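Local coordinates for protein precorrin-6Y C5,15-methyltransferase (Corynebacterium diphtheriae, PDB 3HM2) that is the putative methyltransferase domain of a cobalamin-pathway enzyme, probably transferring methyl groups from S-adenosylmethionine to precorrin-6Y, at residues 128-131 / 132-136. Sequence-based numbering, arbitrary orientation.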
loop_
_atom_site.group_PDB
_atom_site.type_symbol
_atom_site.label_atom_id
_atom_site.label_comp_id
_atom_site.label_asym_id
_atom_site.label_seq_id
_atom_site.Cartn_x
_atom_site.Cartn_y
_atom_site.Cartn_z
ATOM N N VAL A 128 9.286 7.121 10.301
ATOM C CA VAL A 128 8.060 6.392 10.557
ATOM C C VAL A 128 6.913 7.380 10.648
ATOM O O VAL A 128 5.755 7.009 10.764
ATOM C CB VAL A 128 8.206 5.679 11.880
ATOM C CG1 VAL A 128 8.597 6.699 12.921
ATOM C CG2 VAL A 128 6.925 4.945 12.255
ATOM N N THR A 129 7.255 8.657 10.602
ATOM C CA THR A 129 6.275 9.716 10.718
ATOM C C THR A 129 6.503 10.592 9.527
ATOM O O THR A 129 7.524 10.448 8.839
ATOM C CB THR A 129 6.535 10.627 11.938
ATOM O OG1 THR A 129 7.812 11.247 11.789
ATOM C CG2 THR A 129 6.497 9.856 13.236
ATOM N N VAL A 130 5.592 11.536 9.306
ATOM C CA VAL A 130 5.721 12.427 8.162
ATOM C C VAL A 130 6.841 13.396 8.392
ATOM O O VAL A 130 7.684 13.599 7.518
ATOM C CB VAL A 130 4.443 13.220 7.862
ATOM C CG1 VAL A 130 4.796 14.528 7.152
ATOM C CG2 VAL A 130 3.484 12.370 7.035
ATOM N N GLU A 131 6.853 13.994 9.571
ATOM C CA GLU A 131 7.924 14.907 9.924
ATOM C C GLU A 131 9.305 14.303 9.641
ATOM O O GLU A 131 10.125 14.935 8.967
ATOM C CB GLU A 131 7.789 15.354 11.374
ATOM C CG GLU A 131 6.595 16.272 11.639
ATOM C CD GLU A 131 5.244 15.590 11.467
ATOM O OE1 GLU A 131 5.204 14.347 11.351
ATOM O OE2 GLU A 131 4.221 16.311 11.459
ATOM N N SER A 132 9.564 13.085 10.128
ATOM C CA SER A 132 10.812 12.380 9.789
ATOM C C SER A 132 10.929 12.165 8.282
ATOM O O SER A 132 11.991 12.404 7.698
ATOM C CB SER A 132 10.910 11.032 10.502
ATOM O OG SER A 132 10.855 11.230 11.892
ATOM N N GLU A 133 9.839 11.713 7.657
ATOM C CA GLU A 133 9.835 11.394 6.222
ATOM C C GLU A 133 10.222 12.569 5.323
ATOM O O GLU A 133 10.921 12.384 4.331
ATOM C CB GLU A 133 8.476 10.844 5.772
ATOM C CG GLU A 133 8.316 10.762 4.243
ATOM C CD GLU A 133 6.937 11.206 3.755
ATOM O OE1 GLU A 133 5.933 10.559 4.126
ATOM O OE2 GLU A 133 6.862 12.201 2.994
ATOM N N GLN A 134 9.756 13.774 5.645
ATOM C CA GLN A 134 10.001 14.925 4.772
ATOM C C GLN A 134 11.430 15.460 4.970
ATOM O O GLN A 134 11.968 16.184 4.135
ATOM C CB GLN A 134 8.961 16.025 5.001
ATOM C CG GLN A 134 7.535 15.555 5.244
ATOM C CD GLN A 134 6.621 16.722 5.546
ATOM O OE1 GLN A 134 6.222 16.956 6.696
ATOM N NE2 GLN A 134 6.316 17.491 4.514
HETATM N N MSE A 135 12.032 15.082 6.086
HETATM C CA MSE A 135 13.426 15.377 6.372
HETATM C C MSE A 135 14.388 14.472 5.579
HETATM O O MSE A 135 15.406 14.945 5.059
HETATM C CB MSE A 135 13.653 15.237 7.881
HETATM C CG MSE A 135 15.096 15.022 8.325
HETATM SE SE MSE A 135 15.964 16.718 8.706
HETATM C CE MSE A 135 17.467 16.077 9.777
ATOM N N LEU A 136 14.086 13.177 5.483
ATOM C CA LEU A 136 14.897 12.314 4.626
ATOM C C LEU A 136 14.930 12.947 3.228
ATOM O O LEU A 136 15.907 12.820 2.492
ATOM C CB LEU A 136 14.325 10.891 4.518
ATOM C CG LEU A 136 14.122 9.879 5.652
ATOM C CD1 LEU A 136 13.268 8.713 5.114
ATOM C CD2 LEU A 136 15.422 9.361 6.264
#
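Glu133 N donates to Thr129 O (2.9 Å) and Gln134 N to Val130 O (2.8 Å), and these two i to i+4 links start helix 130-143; the next one, Met135 N to Glu131 O, is weak at 3.5 Å. Thr129 is the N-cap. With chi1 at 61° its OG1 is flanked by both backbone neighbours of CA, N and C, and this rotation brings the hydroxyl to the amide of Ser132, three residues on, where it accepts from Ser132 N at 3.0 Å with an N-H...O angle of 163°. That bond satisfies an amide of the first turn, which has no preceding helical carbonyl to pair with. Ser132 OG, swung to the side of its own backbone N, comes within 3.0 Å of the same Thr129 OG1, and both residues are buried. The helix follows strand 122-127 in the alpha/beta sandwich, consistent with a Rossmann-like S-adenosylmethionine-dependent methyltransferase domain; Ser132 and Leu136 face that strand through Ala127. On another side of the turn, Gln134 lays its CG against Val130 CG1 (3.5 Å). Trp137 of a third subunit packs on both residues. Glu131 OE1 accepts a hydrogen bond from Ile162 N of the second subunit, whose Phe161 also packs on Thr129.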